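Local coordinates for putative peptide ABC-transport system periplasmic peptide-binding protein (Campylobacter jejuni, PDB 4OEV), which binds nickel(II), here together with an oxalate ion, and serves as the extracytoplasmic binding component of an ABC-type nickel importer, at residues Leu244-Asp249 with Ala261-Val266; Phe333-Met338 with Ser353-Ile358; Leu343-Ala348 with Val364-Ala369; Phe380-Gly385 with Pro452-Leu457. All blocks are in the same frame, centred on the assembly; numbering follows the deposited sequence.

Contact 1: residues Leu244-Asp249 with Ala261-Val266; sequences LMFNLD and ALNYAV
Phe246 and Leu262 meet where the last residue of strand 241-246 pushes its ring at helix 256-265, an example of a single aromatic side chain filling most of a strand-helix interface. The far end of the ring does the touching: Phe246 CE1 lies 3.8 Å from Leu262 CD1, and Phe246 CZ comes within 4.2 Å of Leu262 CB. Leucine presents this methyl because its chain is stretched, with CD1 anti to CA (chi2 172°), while its first torsion sets CG beside the backbone N.

The other corner of the ring belongs to Asn263. Its ND2 is 3.9 Å from Phe246 CE2 and stands in the plane of the ring at its edge, with the amide and ring planes 73° apart, so this is lateral packing and not an amide laid over the pi face. ND2 has its polar needs met by two carbonyls, Arg259 O one helical turn back and Phe454 O on the neighbouring strand.

Just past the strand, Asn247 OD1 accepts from Asp249 N at 2.8 Å, closing an Asx turn, and Asn247 ND2 bonds to Val377 O. Ile455 packs on Phe246, Leu262 and Asn263 alike. The arrangement is that of a helix laid against a beta-sheet in the buried alpha/beta core of a family 5 solute-binding protein.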
# COMPACT_ATOMS: atom_id res chain seq x y z
N LEU A 244 -11.14 5.16 -9.48
CA LEU A 244 -10.80 5.14 -10.89
C LEU A 244 -9.60 6.07 -11.10
O LEU A 244 -9.70 7.27 -10.82
CB LEU A 244 -11.96 5.63 -11.79
CG LEU A 244 -11.63 5.53 -13.27
CD1 LEU A 244 -11.51 4.06 -13.56
CD2 LEU A 244 -12.82 6.22 -14.14
N MET A 245 -8.49 5.52 -11.59
CA MET A 245 -7.28 6.31 -11.94
C MET A 245 -7.49 6.86 -13.35
O MET A 245 -7.61 6.07 -14.27
CB MET A 245 -6.03 5.42 -11.93
CG MET A 245 -4.58 6.10 -12.18
SD MET A 245 -3.47 5.00 -13.13
CE MET A 245 -4.18 5.18 -14.77
N PHE A 246 -7.49 8.18 -13.54
CA PHE A 246 -7.46 8.78 -14.89
C PHE A 246 -6.06 8.77 -15.44
O PHE A 246 -5.08 9.15 -14.72
CB PHE A 246 -7.93 10.24 -14.86
CG PHE A 246 -9.34 10.43 -14.40
CD1 PHE A 246 -10.39 9.80 -15.03
CD2 PHE A 246 -9.61 11.34 -13.39
CE1 PHE A 246 -11.68 10.02 -14.63
CE2 PHE A 246 -10.90 11.58 -12.98
CZ PHE A 246 -11.95 10.92 -13.61
N ASN A 247 -5.90 8.35 -16.69
CA ASN A 247 -4.62 8.52 -17.33
C ASN A 247 -4.64 9.91 -17.98
O ASN A 247 -5.43 10.19 -18.88
CB ASN A 247 -4.30 7.43 -18.39
CG ASN A 247 -2.87 7.56 -18.90
OD1 ASN A 247 -2.38 8.69 -19.03
ND2 ASN A 247 -2.19 6.42 -19.22
N LEU A 248 -3.76 10.77 -17.52
CA LEU A 248 -3.85 12.17 -17.97
C LEU A 248 -3.26 12.33 -19.36
O LEU A 248 -3.40 13.43 -19.94
CB LEU A 248 -3.13 13.11 -16.96
CG LEU A 248 -3.89 13.60 -15.71
CD1 LEU A 248 -5.22 14.08 -16.08
CD2 LEU A 248 -4.14 12.51 -14.66
N ASP A 249 -2.60 11.30 -19.93
CA ASP A 249 -2.16 11.37 -21.32
C ASP A 249 -3.36 11.21 -22.30
O ASP A 249 -3.24 11.50 -23.49
CB ASP A 249 -1.15 10.28 -21.71
CG ASP A 249 0.21 10.44 -21.00
OD1 ASP A 249 0.40 11.51 -20.35
OD2 ASP A 249 1.04 9.49 -21.12
N ALA A 261 -16.73 16.00 -14.64
CA ALA A 261 -18.02 15.46 -15.07
C ALA A 261 -18.14 13.97 -14.69
O ALA A 261 -19.18 13.53 -14.18
CB ALA A 261 -18.21 15.67 -16.54
N LEU A 262 -17.08 13.20 -14.93
CA LEU A 262 -17.11 11.77 -14.60
C LEU A 262 -17.25 11.54 -13.09
O LEU A 262 -17.91 10.59 -12.65
CB LEU A 262 -15.85 11.09 -15.12
CG LEU A 262 -15.77 11.19 -16.64
CD1 LEU A 262 -14.48 10.69 -17.11
CD2 LEU A 262 -16.89 10.36 -17.31
N ASN A 263 -16.69 12.44 -12.29
CA ASN A 263 -16.90 12.37 -10.84
C ASN A 263 -18.37 12.62 -10.47
O ASN A 263 -18.94 11.86 -9.70
CB ASN A 263 -16.00 13.34 -10.13
CG ASN A 263 -14.66 12.71 -9.76
OD1 ASN A 263 -14.55 12.07 -8.71
ND2 ASN A 263 -13.68 12.84 -10.63
N TYR A 264 -18.99 13.65 -11.06
CA TYR A 264 -20.40 13.97 -10.77
C TYR A 264 -21.35 12.88 -11.25
O TYR A 264 -22.53 12.80 -10.81
CB TYR A 264 -20.80 15.32 -11.41
CG TYR A 264 -20.33 16.55 -10.65
CD1 TYR A 264 -20.78 16.81 -9.37
CD2 TYR A 264 -19.44 17.45 -11.23
CE1 TYR A 264 -20.34 17.93 -8.67
CE2 TYR A 264 -19.02 18.57 -10.55
CZ TYR A 264 -19.47 18.81 -9.26
OH TYR A 264 -19.02 19.91 -8.56
N ALA A 265 -20.86 12.03 -12.14
CA ALA A 265 -21.69 11.02 -12.77
C ALA A 265 -21.91 9.78 -11.89
O ALA A 265 -22.84 9.01 -12.13
CB ALA A 265 -21.08 10.60 -14.08
N VAL A 266 -21.03 9.55 -10.93
CA VAL A 266 -21.06 8.29 -10.18
C VAL A 266 -21.82 8.42 -8.84
O VAL A 266 -21.48 9.26 -8.01
CB VAL A 266 -19.60 7.78 -9.90
CG1 VAL A 266 -19.67 6.44 -9.09
CG2 VAL A 266 -18.84 7.57 -11.20

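Contact 2: residues Phe333-Met338 with Ser353-Ile358; sequences FEIWAM and SEFRKI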
# COMPACT_ATOMS: atom_id res chain seq x y z
N PHE A 333 -13.49 5.79 -23.83
CA PHE A 333 -12.19 5.38 -23.31
C PHE A 333 -12.30 4.01 -22.64
O PHE A 333 -13.41 3.51 -22.44
CB PHE A 333 -11.62 6.43 -22.34
CG PHE A 333 -12.51 6.72 -21.17
CD1 PHE A 333 -12.39 5.98 -20.01
CD2 PHE A 333 -13.49 7.71 -21.24
CE1 PHE A 333 -13.23 6.23 -18.93
CE2 PHE A 333 -14.35 7.97 -20.16
CZ PHE A 333 -14.22 7.22 -19.00
N GLU A 334 -11.17 3.38 -22.32
CA GLU A 334 -11.25 2.06 -21.70
C GLU A 334 -11.11 2.13 -20.20
O GLU A 334 -10.42 3.00 -19.68
CB GLU A 334 -10.18 1.14 -22.26
CG GLU A 334 -10.34 0.90 -23.73
CD GLU A 334 -9.18 0.15 -24.32
OE1 GLU A 334 -9.38 -0.39 -25.42
OE2 GLU A 334 -8.08 0.13 -23.69
N ILE A 335 -11.80 1.23 -19.51
CA ILE A 335 -11.64 1.11 -18.05
C ILE A 335 -11.05 -0.27 -17.76
O ILE A 335 -11.69 -1.28 -18.05
CB ILE A 335 -12.99 1.25 -17.33
CG1 ILE A 335 -13.65 2.60 -17.66
CG2 ILE A 335 -12.82 1.10 -15.84
CD1 ILE A 335 -15.17 2.59 -17.35
N TRP A 336 -9.84 -0.33 -17.20
CA TRP A 336 -9.18 -1.61 -16.98
C TRP A 336 -9.28 -2.06 -15.52
O TRP A 336 -9.14 -1.24 -14.60
CB TRP A 336 -7.71 -1.52 -17.40
CG TRP A 336 -7.51 -1.53 -18.92
CD1 TRP A 336 -7.96 -0.59 -19.83
CD2 TRP A 336 -6.80 -2.51 -19.67
NE1 TRP A 336 -7.58 -0.96 -21.11
CE2 TRP A 336 -6.87 -2.13 -21.04
CE3 TRP A 336 -6.13 -3.70 -19.34
CZ2 TRP A 336 -6.28 -2.87 -22.05
CZ3 TRP A 336 -5.55 -4.45 -20.36
CH2 TRP A 336 -5.62 -4.02 -21.70
N ALA A 337 -9.54 -3.35 -15.30
CA ALA A 337 -9.63 -3.88 -13.93
C ALA A 337 -8.84 -5.16 -13.84
O ALA A 337 -8.77 -5.93 -14.81
CB ALA A 337 -11.13 -4.15 -13.51
N MET A 338 -8.24 -5.39 -12.66
CA MET A 338 -7.65 -6.68 -12.35
C MET A 338 -8.72 -7.77 -12.37
O MET A 338 -9.60 -7.74 -11.51
CB MET A 338 -6.99 -6.64 -10.97
CG MET A 338 -5.88 -5.59 -10.81
SD MET A 338 -5.37 -5.66 -9.11
CE MET A 338 -4.00 -4.48 -9.03
N SER A 353 -21.66 1.58 -16.49
CA SER A 353 -23.09 1.82 -16.38
C SER A 353 -23.43 3.28 -16.05
O SER A 353 -24.30 3.88 -16.70
CB SER A 353 -23.70 0.90 -15.29
OG SER A 353 -25.02 1.36 -15.10
N GLU A 354 -22.75 3.83 -15.05
CA GLU A 354 -22.94 5.22 -14.61
C GLU A 354 -22.62 6.21 -15.73
O GLU A 354 -23.36 7.18 -15.97
CB GLU A 354 -22.03 5.51 -13.37
CG GLU A 354 -22.47 4.77 -12.09
CD GLU A 354 -23.88 5.16 -11.64
OE1 GLU A 354 -24.87 4.74 -12.28
OE2 GLU A 354 -24.02 5.88 -10.64
N PHE A 355 -21.54 5.93 -16.46
CA PHE A 355 -21.13 6.83 -17.54
C PHE A 355 -22.10 6.75 -18.71
O PHE A 355 -22.35 7.75 -19.39
CB PHE A 355 -19.76 6.48 -18.02
CG PHE A 355 -18.67 6.66 -16.95
CD1 PHE A 355 -18.86 7.49 -15.86
CD2 PHE A 355 -17.51 5.96 -17.07
CE1 PHE A 355 -17.82 7.66 -14.90
CE2 PHE A 355 -16.46 6.11 -16.10
CZ PHE A 355 -16.65 6.95 -15.03
N ARG A 356 -22.55 5.55 -18.98
CA ARG A 356 -23.49 5.34 -20.09
C ARG A 356 -24.73 6.18 -19.89
O ARG A 356 -25.30 6.72 -20.86
CB ARG A 356 -23.86 3.86 -20.21
CG ARG A 356 -24.92 3.61 -21.28
CD ARG A 356 -25.18 2.16 -21.56
NE ARG A 356 -26.60 1.98 -21.92
CZ ARG A 356 -27.11 2.19 -23.14
NH1 ARG A 356 -28.41 2.01 -23.38
NH2 ARG A 356 -26.32 2.62 -24.13
N LYS A 357 -25.14 6.34 -18.63
CA LYS A 357 -26.33 7.13 -18.33
C LYS A 357 -26.22 8.60 -18.77
O LYS A 357 -27.23 9.20 -19.08
CB LYS A 357 -26.65 7.09 -16.84
CG LYS A 357 -27.16 5.76 -16.33
CD LYS A 357 -27.60 5.89 -14.89
CE LYS A 357 -27.63 4.53 -14.22
NZ LYS A 357 -28.04 4.60 -12.80
N ILE A 358 -25.03 9.16 -18.80
CA ILE A 358 -24.84 10.55 -19.21
C ILE A 358 -24.24 10.67 -20.61
O ILE A 358 -23.70 11.71 -20.96
CB ILE A 358 -23.91 11.34 -18.24
CG1 ILE A 358 -22.54 10.67 -18.17
CG2 ILE A 358 -24.53 11.47 -16.84
CD1 ILE A 358 -21.40 11.56 -17.58
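Trp336 NE1 donates to Glu334 OE2 at 2.8 Å, and the bond is nearly straight, with an N-H...O angle of 167°. The oxygen lies almost in the indole plane, whereas the N-H meets the carboxylate from well above that group's own plane. Two residues apart on an extended strand, these side chains share one face, leaving the other to Phe333 and Ile335, a case of strand alternation that sets a partly exposed face against a buried one.

On that second face, both side chains converge on one atom of the Phe355 ring, approaching it obliquely. Phe333 CZ is 3.8 Å from Phe355 CE2, which lies at the edge of the Phe333 ring, near its plane. The ring centroids are 5.9 Å apart and the planes are inclined at 55°, a slanted pairing. Phe333 reaches this place because its CG stands between the backbone N and the carbonyl carbon (chi1 58°), swinging the ring toward the helix although CB sets off in another direction. Beside it, the outstretched Ile335 brings CD1 to 4.0 Å from the same Phe355 CE2. On the helix, Lys357 NZ forms a salt bridge with Glu354 OE1, its hydrogen bond being weak, and Glu354 OE2 accepts from Asp267 N.

Phe355 thus inserts from helix 342-357 onto strand 329-338, which is flanked by strand 361-367, its parallel neighbour, and by strand 379-384, to which Trp336 is backbone-bonded. The same phenylalanine also touches Leu262 and Val266 near the end of helix 256-265 and Ile455 of strand 454-467, knitting these elements together.

Contact 3: residues Leu343-Ala348 with Val364-Ala369; sequences LRVSLA and VVAKPA. With OXL (oxalate ion), chain D.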
# COMPACT_ATOMS: atom_id res chain seq x y z
N LEU A 343 -14.03 -7.44 -6.82
CA LEU A 343 -14.50 -6.13 -6.40
C LEU A 343 -14.21 -5.10 -7.48
O LEU A 343 -15.08 -4.28 -7.85
CB LEU A 343 -13.86 -5.74 -5.08
CG LEU A 343 -14.24 -4.35 -4.60
CD1 LEU A 343 -15.76 -4.24 -4.56
CD2 LEU A 343 -13.70 -4.14 -3.21
N ARG A 344 -13.01 -5.17 -8.04
CA ARG A 344 -12.61 -4.21 -9.06
C ARG A 344 -13.35 -4.45 -10.37
O ARG A 344 -13.75 -3.49 -11.04
CB ARG A 344 -11.09 -4.26 -9.28
CG ARG A 344 -10.31 -4.17 -7.99
CD ARG A 344 -8.88 -3.75 -8.27
NE ARG A 344 -7.93 -3.95 -7.16
CZ ARG A 344 -6.84 -3.19 -6.95
NH1 ARG A 344 -5.99 -3.47 -5.96
NH2 ARG A 344 -6.62 -2.12 -7.71
N VAL A 345 -13.55 -5.72 -10.74
CA VAL A 345 -14.36 -6.04 -11.91
C VAL A 345 -15.77 -5.47 -11.77
O VAL A 345 -16.30 -4.85 -12.72
CB VAL A 345 -14.47 -7.56 -12.16
CG1 VAL A 345 -15.53 -7.85 -13.25
CG2 VAL A 345 -13.09 -8.15 -12.50
N SER A 346 -16.37 -5.67 -10.59
CA SER A 346 -17.72 -5.16 -10.34
C SER A 346 -17.74 -3.65 -10.43
O SER A 346 -18.63 -3.06 -11.03
CB SER A 346 -18.24 -5.60 -8.98
OG SER A 346 -18.60 -6.98 -9.01
N LEU A 347 -16.76 -3.01 -9.81
CA LEU A 347 -16.66 -1.57 -9.89
C LEU A 347 -16.48 -1.01 -11.31
O LEU A 347 -17.08 0.02 -11.62
CB LEU A 347 -15.49 -1.09 -9.00
CG LEU A 347 -15.79 -1.15 -7.51
CD1 LEU A 347 -14.46 -0.85 -6.75
CD2 LEU A 347 -16.93 -0.22 -7.10
N ALA A 348 -15.66 -1.65 -12.15
CA ALA A 348 -15.45 -1.22 -13.52
C ALA A 348 -16.78 -1.33 -14.30
O ALA A 348 -17.09 -0.48 -15.16
CB ALA A 348 -14.39 -2.05 -14.21
N VAL A 364 -15.13 -2.01 -20.81
CA VAL A 364 -14.43 -2.61 -19.64
C VAL A 364 -13.45 -3.67 -20.12
O VAL A 364 -13.77 -4.54 -20.92
CB VAL A 364 -15.42 -3.18 -18.61
CG1 VAL A 364 -14.66 -3.88 -17.46
CG2 VAL A 364 -16.27 -2.04 -18.02
N VAL A 365 -12.20 -3.56 -19.67
CA VAL A 365 -11.19 -4.54 -20.06
C VAL A 365 -10.63 -5.19 -18.78
O VAL A 365 -9.94 -4.55 -18.02
CB VAL A 365 -10.06 -3.88 -20.89
CG1 VAL A 365 -9.05 -4.94 -21.35
CG2 VAL A 365 -10.67 -3.04 -22.08
N ALA A 366 -10.93 -6.46 -18.58
CA ALA A 366 -10.52 -7.14 -17.33
C ALA A 366 -9.43 -8.14 -17.68
O ALA A 366 -9.67 -9.02 -18.50
CB ALA A 366 -11.74 -7.82 -16.66
N LYS A 367 -8.23 -7.97 -17.12
CA LYS A 367 -7.09 -8.87 -17.37
C LYS A 367 -6.40 -9.15 -16.01
O LYS A 367 -6.54 -8.37 -15.08
CB LYS A 367 -6.09 -8.24 -18.36
CG LYS A 367 -6.66 -7.92 -19.76
CD LYS A 367 -6.92 -9.16 -20.59
CE LYS A 367 -7.54 -8.81 -21.93
NZ LYS A 367 -8.03 -10.03 -22.67
N PRO A 368 -5.63 -10.25 -15.91
CA PRO A 368 -5.01 -10.62 -14.62
C PRO A 368 -4.00 -9.60 -14.12
O PRO A 368 -3.20 -9.15 -14.92
CB PRO A 368 -4.29 -11.94 -14.94
CG PRO A 368 -4.96 -12.45 -16.15
CD PRO A 368 -5.35 -11.24 -16.95
N ALA A 369 -4.05 -9.25 -12.83
CA ALA A 369 -3.05 -8.38 -12.20
C ALA A 369 -1.67 -8.78 -12.66
O ALA A 369 -1.41 -9.96 -12.85
CB ALA A 369 -3.13 -8.45 -10.66
C1 OXL D . -3.33 -1.18 -7.04
C2 OXL D . -1.91 -0.62 -7.05
O1 OXL D . -4.31 -0.70 -7.74
O2 OXL D . -1.55 -0.07 -8.11
O3 OXL D . -3.50 -2.20 -6.33
O4 OXL D . -1.08 -0.84 -6.10
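Helix 342-357 runs close over strand 361-367, the CA atoms of Ala348 and Val364 being 6.4 Å apart and those of Val345 and Ala366 6.7 Å. Small side chains permit such an approach. Ala348 CB rests 3.7 Å from Val364 CG1, the branch placed anti to the valine N (chi1 176°), while the second methyl, Val364 CG2, lies 3.4 Å from the carbonyl oxygen Ala348 O. Farther along, Val345 CG2 meets Ala366 CB more loosely, at 4.4 Å.

The same helical turn sends Arg344 to the ligand. Its chain is extended from CG to NE, carrying the guanidinium to one carboxylate of the oxalate, whose two oxygens it holds with separate nitrogens: Arg344 NH1 donates to oxalate O3 at 2.8 Å, and Arg344 NH2 to oxalate O1 at 2.7 Å with an angle of 164°, O1 lying in the guanidinium plane. A salt bridge from NE to Asp341 and a bond from NH2 to Leu381 O fix the group's orientation. Structurally, this is the second half of a beta-alpha-beta crossover, strand 329-338 to helix to strand 361-367, with an anion-binding arginine in the first turns of the helix.

Contact 4: residues Phe380-Gly385 with Pro452-Leu457; sequences FLIGWG and PPFIFL. With OXL (oxalate ion), chain D.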
# COMPACT_ATOMS: atom_id res chain seq x y z
N PHE A 380 -7.96 3.01 -14.89
CA PHE A 380 -7.58 1.80 -14.16
C PHE A 380 -8.26 1.81 -12.79
O PHE A 380 -8.25 2.84 -12.11
CB PHE A 380 -6.02 1.74 -14.00
CG PHE A 380 -5.53 0.51 -13.28
CD1 PHE A 380 -5.50 -0.72 -13.92
CD2 PHE A 380 -5.06 0.61 -11.97
CE1 PHE A 380 -5.03 -1.85 -13.25
CE2 PHE A 380 -4.57 -0.52 -11.29
CZ PHE A 380 -4.58 -1.75 -11.92
N LEU A 381 -8.87 0.67 -12.39
CA LEU A 381 -9.53 0.56 -11.10
C LEU A 381 -8.41 0.32 -10.07
O LEU A 381 -8.05 -0.83 -9.86
CB LEU A 381 -10.55 -0.59 -11.09
CG LEU A 381 -11.78 -0.35 -10.19
CD1 LEU A 381 -11.36 -0.05 -8.77
CD2 LEU A 381 -12.58 0.83 -10.69
N ILE A 382 -7.91 1.40 -9.49
CA ILE A 382 -6.65 1.46 -8.70
C ILE A 382 -6.95 1.43 -7.20
O ILE A 382 -8.10 1.59 -6.80
CB ILE A 382 -5.89 2.77 -9.07
CG1 ILE A 382 -4.38 2.70 -8.68
CG2 ILE A 382 -6.53 3.97 -8.28
CD1 ILE A 382 -3.57 3.79 -9.38
N GLY A 383 -5.92 1.24 -6.33
CA GLY A 383 -6.18 1.29 -4.92
C GLY A 383 -4.81 1.71 -4.27
O GLY A 383 -3.79 1.45 -4.89
N TRP A 384 -4.84 2.41 -3.13
CA TRP A 384 -3.61 2.75 -2.34
C TRP A 384 -4.05 2.96 -0.93
O TRP A 384 -5.24 2.99 -0.66
CB TRP A 384 -2.92 4.05 -2.82
CG TRP A 384 -2.42 4.04 -4.20
CD1 TRP A 384 -2.90 4.78 -5.28
CD2 TRP A 384 -1.34 3.27 -4.70
NE1 TRP A 384 -2.18 4.47 -6.41
CE2 TRP A 384 -1.20 3.57 -6.07
CE3 TRP A 384 -0.43 2.39 -4.10
CZ2 TRP A 384 -0.20 2.99 -6.85
CZ3 TRP A 384 0.54 1.80 -4.89
CH2 TRP A 384 0.66 2.12 -6.24
N GLY A 385 -3.11 3.13 0.01
CA GLY A 385 -3.52 3.53 1.34
C GLY A 385 -2.62 2.92 2.42
O GLY A 385 -2.25 1.75 2.33
N PRO A 452 -8.80 16.88 -9.95
CA PRO A 452 -8.90 15.49 -9.48
C PRO A 452 -8.12 14.50 -10.38
O PRO A 452 -8.31 14.44 -11.58
CB PRO A 452 -10.41 15.21 -9.51
CG PRO A 452 -10.97 16.22 -10.55
CD PRO A 452 -10.08 17.43 -10.43
N PRO A 453 -7.18 13.77 -9.79
CA PRO A 453 -6.46 12.75 -10.55
C PRO A 453 -7.31 11.48 -10.72
O PRO A 453 -7.00 10.63 -11.57
CB PRO A 453 -5.26 12.45 -9.65
CG PRO A 453 -5.79 12.69 -8.28
CD PRO A 453 -6.65 13.90 -8.41
N PHE A 454 -8.30 11.34 -9.84
CA PHE A 454 -9.07 10.08 -9.71
C PHE A 454 -10.58 10.33 -9.73
O PHE A 454 -11.06 11.47 -9.59
CB PHE A 454 -8.80 9.32 -8.39
CG PHE A 454 -7.36 8.81 -8.15
CD1 PHE A 454 -6.36 8.77 -9.14
CD2 PHE A 454 -7.06 8.27 -6.89
CE1 PHE A 454 -5.05 8.32 -8.83
CE2 PHE A 454 -5.76 7.81 -6.58
CZ PHE A 454 -4.77 7.81 -7.55
N ILE A 455 -11.34 9.24 -9.80
CA ILE A 455 -12.65 9.22 -9.13
C ILE A 455 -12.47 8.38 -7.86
O ILE A 455 -12.22 7.15 -7.97
CB ILE A 455 -13.77 8.58 -9.93
CG1 ILE A 455 -13.96 9.31 -11.27
CG2 ILE A 455 -15.02 8.63 -9.10
CD1 ILE A 455 -15.04 8.67 -12.13
N PHE A 456 -12.50 9.00 -6.68
CA PHE A 456 -12.37 8.20 -5.44
C PHE A 456 -13.70 7.48 -5.21
O PHE A 456 -14.75 8.07 -5.40
CB PHE A 456 -12.04 9.05 -4.23
CG PHE A 456 -10.61 9.44 -4.16
CD1 PHE A 456 -9.73 8.73 -3.33
CD2 PHE A 456 -10.12 10.50 -4.88
CE1 PHE A 456 -8.39 9.07 -3.22
CE2 PHE A 456 -8.72 10.86 -4.78
CZ PHE A 456 -7.90 10.13 -3.94
N LEU A 457 -13.65 6.22 -4.80
CA LEU A 457 -14.89 5.45 -4.70
C LEU A 457 -15.16 5.03 -3.26
O LEU A 457 -16.14 5.48 -2.67
CB LEU A 457 -14.82 4.24 -5.62
CG LEU A 457 -14.73 4.65 -7.10
CD1 LEU A 457 -14.29 3.45 -7.96
CD2 LEU A 457 -16.10 5.16 -7.56
C1 OXL D . -3.33 -1.18 -7.04
C2 OXL D . -1.91 -0.62 -7.05
O1 OXL D . -4.31 -0.70 -7.74
O2 OXL D . -1.55 -0.07 -8.11
O3 OXL D . -3.50 -2.20 -6.33
O4 OXL D . -1.08 -0.84 -6.10
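Strands 379-384 and 454-467 both pair with strand 241-246 in one antiparallel sheet, and here they face each other across it, their segment axes 9.0 Å apart at closest and inclined at 64°. The contact is therefore made by side chains on both faces of the sheet. On one face, Ile382 CG2 sits over a face of the Phe454 ring, 4.3 Å from CE2 and offset toward the rim. Phe454 CZ in turn lies at the edge of the Trp384 indole, 4.2 Å from CD1. On the other, Leu381 CD2 and Leu457 CD1 touch at 4.2 Å, the two side chains crossing at about a right angle where both also touch Leu351 of helix 342-357.

Ile382 divides its branches between two tasks. With CG1 anti to the backbone N (chi1 -161°), that carbon faces the oxalate, 3.5 Å from O1, and leaves CG2 for the phenylalanine. The ligand is also met by Gly383 N, which gives O1 a weak, bent hydrogen bond of 2.9 Å, and by the edge of the Phe380 ring, CE2 being 3.6 Å from O1. Oxalate O4 lies over one face of Trp384, 3.3 Å from CZ3. The packed apolar layer thus backs a binding strand whose other atoms line the oxalate pocket, next to the nickel site of His26, His480 and His481.

Contacts 1, 2 and 4 are buried, whereas contact 3 is partly open along its valines and Ala366. Contacts 2 and 3 draw on the same helix, 342-357, packing opposite ends of it on parallel neighbouring strands, and the backbone bonds of Ile335 and Ala337 with Val365 join them. Contacts 1 and 4 share the antiparallel sheet, where strand 241-246 bonds to both strands of contact 4. Chemistry changes with distance from the ligand: contacts 1 and 2, whose touching side chains lie farther from the ligand, rely on phenylalanine rings against aliphatic, aromatic and amide neighbours, while contacts 3 and 4 combine apolar packing with oxalate recognition, ionic from the helix and largely nonpolar from the strand.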